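Ferric vibriobactin ABC transporter, periplasmic ferric vibriobactin-binding protein (Vibrio cholerae, PDB 3R5T) binds the ferric siderophore vibriobactin in the periplasm and probably delivers it to an ABC transporter for iron uptake. Local coordinates at residues Val82-Gly96 against Leu107-Ser119. Numbering follows the deposited sequence.
Sequences VYVEQPDLIVVSMIG and LQAIAPTILVDYS. With VBN ((4S,5R)-N-{3-[(2,3-dihydroxybenzoyl)amino]propyl}-2-(2,3-dihydroxyphenyl)-N-[3-({[(4S,5R)-2-(2,3-dihydroxyphenyl)-5-met hyl-4,5-dihydro-1,3-oxazol-4-yl]carbonyl}amino)propyl]-5-methyl-4,5-dihydro-1,3-oxazole-4-carboxamide), chain B; MOH (methanol), chain D.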
loop_
_atom_site.group_PDB
_atom_site.type_symbol
_atom_site.label_atom_id
_atom_site.label_comp_id
_atom_site.label_asym_id
_atom_site.label_seq_id
_atom_site.Cartn_x
_atom_site.Cartn_y
_atom_site.Cartn_z
ATOM N N VAL A 82 -3.706 -3.026 -24.342
ATOM C CA VAL A 82 -3.097 -1.696 -24.163
ATOM C C VAL A 82 -3.286 -0.835 -25.422
ATOM O O VAL A 82 -3.697 0.321 -25.330
ATOM C CB VAL A 82 -1.599 -1.780 -23.804
ATOM C CG1 VAL A 82 -1.033 -0.368 -23.578
ATOM C CG2 VAL A 82 -1.418 -2.609 -22.547
ATOM N N TYR A 83 -2.982 -1.396 -26.590
ATOM C CA TYR A 83 -3.183 -0.691 -27.856
ATOM C C TYR A 83 -4.628 -0.210 -27.987
ATOM O O TYR A 83 -4.878 0.945 -28.345
ATOM C CB TYR A 83 -2.821 -1.581 -29.057
ATOM C CG TYR A 83 -1.345 -1.619 -29.395
ATOM C CD1 TYR A 83 -0.771 -0.653 -30.223
ATOM C CD2 TYR A 83 -0.523 -2.617 -28.890
ATOM C CE1 TYR A 83 0.583 -0.692 -30.536
ATOM C CE2 TYR A 83 0.824 -2.661 -29.189
ATOM C CZ TYR A 83 1.378 -1.691 -30.001
ATOM O OH TYR A 83 2.724 -1.741 -30.284
ATOM N N VAL A 84 -5.586 -1.078 -27.684
ATOM C CA VAL A 84 -6.986 -0.716 -27.907
ATOM C C VAL A 84 -7.456 0.390 -26.957
ATOM O O VAL A 84 -8.267 1.233 -27.334
ATOM C CB VAL A 84 -7.924 -1.953 -27.853
ATOM C CG1 VAL A 84 -9.381 -1.525 -27.932
ATOM C CG2 VAL A 84 -7.582 -2.936 -28.976
ATOM N N GLU A 85 -6.931 0.405 -25.735
ATOM C CA GLU A 85 -7.288 1.455 -24.786
ATOM C C GLU A 85 -6.745 2.826 -25.199
ATOM O O GLU A 85 -7.215 3.854 -24.704
ATOM C CB GLU A 85 -6.815 1.095 -23.378
ATOM C CG GLU A 85 -7.570 -0.071 -22.751
ATOM C CD GLU A 85 -9.064 0.175 -22.674
ATOM O OE1 GLU A 85 -9.836 -0.652 -23.211
ATOM O OE2 GLU A 85 -9.475 1.203 -22.100
ATOM N N GLN A 86 -5.761 2.837 -26.097
ATOM C CA GLN A 86 -5.111 4.076 -26.551
ATOM C C GLN A 86 -4.754 5.027 -25.410
ATOM O O GLN A 86 -5.223 6.173 -25.364
ATOM C CB GLN A 86 -5.950 4.802 -27.608
ATOM C CG GLN A 86 -6.132 4.005 -28.895
ATOM C CD GLN A 86 -5.814 4.813 -30.134
ATOM O OE1 GLN A 86 -4.837 5.567 -30.163
ATOM N NE2 GLN A 86 -6.628 4.654 -31.171
ATOM N N PRO A 87 -3.909 4.562 -24.490
ATOM C CA PRO A 87 -3.537 5.407 -23.352
ATOM C C PRO A 87 -2.523 6.464 -23.764
ATOM O O PRO A 87 -1.861 6.337 -24.799
ATOM C CB PRO A 87 -2.900 4.410 -22.386
ATOM C CG PRO A 87 -2.318 3.356 -23.288
ATOM C CD PRO A 87 -3.251 3.242 -24.446
ATOM N N ASP A 88 -2.401 7.515 -22.960
ATOM C CA ASP A 88 -1.333 8.490 -23.147
ATOM C C ASP A 88 -0.340 8.507 -21.982
ATOM O O ASP A 88 0.576 9.333 -21.937
ATOM C CB ASP A 88 -1.883 9.893 -23.431
ATOM C CG ASP A 88 -2.831 10.402 -22.351
ATOM O OD1 ASP A 88 -2.963 9.760 -21.277
ATOM O OD2 ASP A 88 -3.436 11.477 -22.591
ATOM N N LEU A 89 -0.526 7.592 -21.040
ATOM C CA LEU A 89 0.477 7.356 -20.007
ATOM C C LEU A 89 0.267 5.938 -19.509
ATOM O O LEU A 89 -0.851 5.560 -19.206
ATOM C CB LEU A 89 0.329 8.335 -18.835
ATOM C CG LEU A 89 1.376 8.180 -17.721
ATOM C CD1 LEU A 89 2.766 8.605 -18.197
ATOM C CD2 LEU A 89 0.985 8.976 -16.483
ATOM N N ILE A 90 1.353 5.184 -19.388
ATOM C CA ILE A 90 1.301 3.826 -18.844
ATOM C C ILE A 90 2.151 3.776 -17.580
ATOM O O ILE A 90 3.307 4.207 -17.595
ATOM C CB ILE A 90 1.819 2.787 -19.879
ATOM C CG1 ILE A 90 0.925 2.786 -21.118
ATOM C CG2 ILE A 90 1.859 1.373 -19.274
ATOM C CD1 ILE A 90 1.527 2.069 -22.319
ATOM N N VAL A 91 1.574 3.277 -16.483
ATOM C CA VAL A 91 2.278 3.256 -15.204
ATOM C C VAL A 91 2.676 1.853 -14.806
ATOM O O VAL A 91 1.868 0.923 -14.911
ATOM C CB VAL A 91 1.438 3.887 -14.072
ATOM C CG1 VAL A 91 2.278 4.014 -12.815
ATOM C CG2 VAL A 91 0.895 5.248 -14.511
ATOM N N VAL A 92 3.936 1.711 -14.404
ATOM C CA VAL A 92 4.543 0.418 -14.085
ATOM C C VAL A 92 5.180 0.473 -12.705
ATOM O O VAL A 92 5.728 1.497 -12.324
ATOM C CB VAL A 92 5.634 0.055 -15.139
ATOM C CG1 VAL A 92 6.246 -1.298 -14.863
ATOM C CG2 VAL A 92 5.072 0.080 -16.563
ATOM N N SER A 93 5.108 -0.624 -11.958
ATOM C CA SER A 93 5.745 -0.708 -10.652
ATOM C C SER A 93 7.083 -1.401 -10.744
ATOM O O SER A 93 7.307 -2.244 -11.622
ATOM C CB SER A 93 4.843 -1.406 -9.634
ATOM O OG SER A 93 4.653 -2.758 -9.981
ATOM N N MET A 94 7.963 -1.031 -9.818
ATOM C CA MET A 94 9.351 -1.482 -9.799
ATOM C C MET A 94 9.531 -2.904 -9.262
ATOM O O MET A 94 10.356 -3.672 -9.767
ATOM C CB MET A 94 10.149 -0.509 -8.927
ATOM C CG MET A 94 11.638 -0.757 -8.876
ATOM S SD MET A 94 12.392 -0.300 -10.440
ATOM C CE MET A 94 14.118 -0.249 -9.971
ATOM N N ILE A 95 8.772 -3.238 -8.222
ATOM C CA ILE A 95 8.912 -4.536 -7.545
ATOM C C ILE A 95 7.607 -4.953 -6.890
ATOM O O ILE A 95 6.895 -4.120 -6.314
ATOM C CB ILE A 95 10.052 -4.515 -6.497
ATOM C CG1 ILE A 95 10.193 -5.870 -5.804
ATOM C CG2 ILE A 95 9.802 -3.405 -5.471
ATOM C CD1 ILE A 95 11.529 -6.030 -5.039
ATOM N N GLY A 96 7.300 -6.247 -6.967
ATOM C CA GLY A 96 6.034 -6.758 -6.454
ATOM C C GLY A 96 5.431 -7.685 -7.493
ATOM O O GLY A 96 5.868 -7.696 -8.651
ATOM N N LEU A 107 5.946 -1.555 -23.852
ATOM C CA LEU A 107 4.904 -0.605 -23.485
ATOM C C LEU A 107 5.223 0.811 -23.971
ATOM O O LEU A 107 4.339 1.535 -24.428
ATOM C CB LEU A 107 4.695 -0.613 -21.971
ATOM C CG LEU A 107 4.143 -1.929 -21.398
ATOM C CD1 LEU A 107 4.358 -1.997 -19.899
ATOM C CD2 LEU A 107 2.664 -2.084 -21.743
ATOM N N GLN A 108 6.487 1.201 -23.870
ATOM C CA GLN A 108 6.914 2.532 -24.300
ATOM C C GLN A 108 6.699 2.729 -25.802
ATOM O O GLN A 108 6.562 3.858 -26.270
ATOM C CB GLN A 108 8.372 2.780 -23.893
ATOM C CG GLN A 108 8.958 4.123 -24.339
ATOM C CD GLN A 108 8.337 5.333 -23.650
ATOM O OE1 GLN A 108 8.045 5.322 -22.446
ATOM N NE2 GLN A 108 8.159 6.403 -24.420
ATOM N N ALA A 109 6.660 1.632 -26.556
ATOM C CA ALA A 109 6.364 1.701 -27.985
ATOM C C ALA A 109 4.933 2.161 -28.220
ATOM O O ALA A 109 4.593 2.627 -29.315
ATOM C CB ALA A 109 6.605 0.340 -28.649
ATOM N N ILE A 110 4.094 2.021 -27.198
ATOM C CA ILE A 110 2.678 2.359 -27.286
ATOM C C ILE A 110 2.350 3.756 -26.773
ATOM O O ILE A 110 1.598 4.494 -27.403
ATOM C CB ILE A 110 1.813 1.348 -26.502
ATOM C CG1 ILE A 110 2.186 -0.088 -26.889
ATOM C CG2 ILE A 110 0.332 1.638 -26.727
ATOM C CD1 ILE A 110 1.407 -1.164 -26.137
ATOM N N ALA A 111 2.921 4.103 -25.624
ATOM C CA ALA A 111 2.702 5.409 -24.999
ATOM C C ALA A 111 3.803 5.690 -23.987
ATOM O O ALA A 111 4.497 4.771 -23.541
ATOM C CB ALA A 111 1.327 5.454 -24.314
ATOM N N PRO A 112 3.958 6.963 -23.590
ATOM C CA PRO A 112 4.931 7.292 -22.543
ATOM C C PRO A 112 4.707 6.398 -21.332
ATOM O O PRO A 112 3.588 6.309 -20.822
ATOM C CB PRO A 112 4.603 8.747 -22.206
ATOM C CG PRO A 112 4.059 9.305 -23.510
ATOM C CD PRO A 112 3.261 8.161 -24.103
ATOM N N THR A 113 5.762 5.734 -20.884
ATOM C CA THR A 113 5.668 4.745 -19.815
ATOM C C THR A 113 6.578 5.145 -18.657
ATOM O O THR A 113 7.758 5.423 -18.861
ATOM C CB THR A 113 6.039 3.348 -20.368
ATOM O OG1 THR A 113 5.102 3.004 -21.388
ATOM C CG2 THR A 113 5.990 2.275 -19.288
ATOM N N ILE A 114 6.010 5.191 -17.455
ATOM C CA ILE A 114 6.764 5.567 -16.258
ATOM C C ILE A 114 6.827 4.428 -15.240
ATOM O O ILE A 114 5.965 3.537 -15.222
ATOM C CB ILE A 114 6.219 6.863 -15.612
ATOM C CG1 ILE A 114 4.786 6.667 -15.063
ATOM C CG2 ILE A 114 6.342 8.027 -16.610
ATOM C CD1 ILE A 114 4.317 7.837 -14.168
ATOM N N LEU A 115 7.862 4.473 -14.406
ATOM C CA LEU A 115 8.176 3.394 -13.473
ATOM C C LEU A 115 8.367 3.976 -12.066
ATOM O O LEU A 115 9.228 4.843 -11.850
ATOM C CB LEU A 115 9.453 2.698 -13.948
ATOM C CG LEU A 115 10.092 1.614 -13.090
ATOM C CD1 LEU A 115 9.152 0.428 -12.930
ATOM C CD2 LEU A 115 11.425 1.175 -13.670
ATOM N N VAL A 116 7.557 3.484 -11.122
ATOM C CA VAL A 116 7.548 3.952 -9.741
ATOM C C VAL A 116 7.699 2.764 -8.797
ATOM O O VAL A 116 7.325 1.634 -9.118
ATOM C CB VAL A 116 6.246 4.734 -9.404
ATOM C CG1 VAL A 116 6.149 5.988 -10.271
ATOM C CG2 VAL A 116 5.004 3.844 -9.586
ATOM N N ASP A 117 8.285 3.017 -7.635
ATOM C CA ASP A 117 8.430 1.991 -6.617
ATOM C C ASP A 117 7.566 2.373 -5.429
ATOM O O ASP A 117 7.823 3.381 -4.759
ATOM C CB ASP A 117 9.894 1.864 -6.208
ATOM C CG ASP A 117 10.144 0.686 -5.277
ATOM O OD1 ASP A 117 9.167 0.022 -4.861
ATOM O OD2 ASP A 117 11.329 0.442 -4.973
ATOM N N TYR A 118 6.522 1.593 -5.181
ATOM C CA TYR A 118 5.627 1.863 -4.071
ATOM C C TYR A 118 6.089 1.210 -2.775
ATOM O O TYR A 118 5.473 1.409 -1.724
ATOM C CB TYR A 118 4.204 1.424 -4.399
ATOM C CG TYR A 118 4.086 -0.040 -4.774
ATOM C CD1 TYR A 118 4.333 -1.047 -3.843
ATOM C CD2 TYR A 118 3.695 -0.418 -6.056
ATOM C CE1 TYR A 118 4.209 -2.398 -4.180
ATOM C CE2 TYR A 118 3.572 -1.750 -6.406
ATOM C CZ TYR A 118 3.821 -2.754 -5.472
ATOM O OH TYR A 118 3.675 -4.083 -5.845
ATOM N N SER A 119 7.160 0.422 -2.843
ATOM C CA SER A 119 7.531 -0.414 -1.702
ATOM C C SER A 119 8.254 0.315 -0.569
ATOM O O SER A 119 8.381 -0.228 0.517
ATOM C CB SER A 119 8.363 -1.629 -2.163
ATOM O OG SER A 119 9.688 -1.266 -2.546
HETATM C C VBN B . 3.243 -13.597 -2.429
HETATM N N VBN B . 3.706 -11.597 -3.914
HETATM O O VBN B . 4.348 -13.614 -1.999
HETATM C CA VBN B . 2.877 -12.759 -3.647
HETATM C CB VBN B . 2.985 -13.533 -5.014
HETATM C CAB VBN B . -4.524 -9.874 -2.454
HETATM O OAC VBN B . 3.297 -12.235 2.928
HETATM O OAD VBN B . -1.688 -13.070 -4.108
HETATM O OAF VBN B . 3.711 -8.152 -1.475
HETATM O OAG VBN B . 7.718 -8.231 -3.915
HETATM O OAH VBN B . 3.274 -8.359 -4.478
HETATM O OAI VBN B . 3.364 -10.748 -1.002
HETATM O OAJ VBN B . 5.500 -9.698 -3.341
HETATM O OAK VBN B . 1.386 -9.897 -3.277
HETATM C CAL VBN B . 3.976 -8.158 2.255
HETATM C CAM VBN B . 7.754 -10.810 -6.604
HETATM C CAN VBN B . 0.163 -7.055 -6.038
HETATM C CAO VBN B . 3.959 -7.666 0.907
HETATM C CAP VBN B . 8.133 -9.682 -5.823
HETATM C CAQ VBN B . 1.555 -7.175 -5.717
HETATM C CAR VBN B . 3.794 -9.564 2.525
HETATM C CAS VBN B . 6.621 -11.565 -6.269
HETATM C CAT VBN B . -0.793 -7.919 -5.445
HETATM C CAU VBN B . 2.571 -15.163 0.515
HETATM C CAV VBN B . -0.146 -15.345 -1.671
HETATM C CAW VBN B . 3.718 -14.294 1.057
HETATM C CAX VBN B . -1.613 -15.153 -2.122
HETATM C CAY VBN B . 2.673 -15.547 -0.962
HETATM C CAZ VBN B . 0.891 -14.563 -2.495
HETATM N NBB VBN B . 3.665 -12.867 0.748
HETATM N NBC VBN B . -2.049 -13.775 -1.900
HETATM N NBD VBN B . -1.101 -10.478 -2.710
HETATM O OBF VBN B . -2.707 -9.624 -4.187
HETATM C CBG VBN B . 3.467 -11.905 1.807
HETATM C CBH VBN B . -2.016 -12.795 -2.989
HETATM C CBJ VBN B . 4.787 -12.098 -4.721
HETATM C CBK VBN B . 3.757 -8.581 -0.167
HETATM C CBL VBN B . 7.373 -9.318 -4.696
HETATM C CBM VBN B . 1.945 -8.156 -4.809
HETATM C CBN VBN B . 3.591 -9.912 0.081
HETATM C CBO VBN B . 6.298 -10.047 -4.387
HETATM C CBP VBN B . 1.018 -8.987 -4.240
HETATM C CBQ VBN B . 3.608 -10.421 1.489
HETATM C CBR VBN B . 5.891 -11.195 -5.212
HETATM C CBS VBN B . -0.408 -8.849 -4.553
HETATM C CBU VBN B . -3.463 -10.556 -3.300
HETATM C CBW VBN B . -1.350 -9.868 -3.978
HETATM C CBX VBN B . -2.272 -11.354 -2.568
HETATM N NBY VBN B . 2.241 -14.530 -1.926
HETATM O OG1 VBN B . 4.348 -13.179 -5.514
HETATM C CG2 VBN B . 1.818 -13.452 -5.985
HETATM C C MOH D . 10.353 5.482 -7.470
HETATM O O MOH D . 8.984 5.653 -7.113
HETATM O O HOH W 1 -1.837 5.112 -27.266
HETATM O O HOH W 2 7.243 -1.103 -6.436
#
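Ile110 lays its CD1 methyl over one face of the Tyr83 ring, a CH-pi contact 3.9 Å from the ring centroid, while CG1 sits off toward the rim. With CG1 beside its backbone N (chi1 -50°), Ile110 also brings CD1 to 3.6 Å from Val82 CG1. The Tyr118 ring, at the other end, carries water 2 over the centre of one face; Ser93 CB comes obliquely to its CE2 at 3.5 Å. That water donates to Asp117 OD1, which accepts from Ser119 N, closing an Asx turn, and also from Ser119 OG. Between these ends, strands 89-93 and 113-116 run parallel, joined by five backbone bonds, from Ile90 N to Pro112 O (2.9 Å) as far as Met94 N to Val116 O, with an N-H...O angle of only 131°. Beta-branched residues suit the extended chain: Val92 CG2 meets Thr113 CG2 at 3.6 Å, and Val91 lies beside Ile114. Gly96 suits its place because a CB would run into Tyr118 OH; its CA lies 3.4 Å from vibriobactin CBL. This is a beta-alpha-beta unit: helix 104-108 covers the Ile90 and Val92 face through Leu107, helices 31-39 and 123-134 pack on the Val116 face, and 113-116 edges the five-stranded parallel sheet.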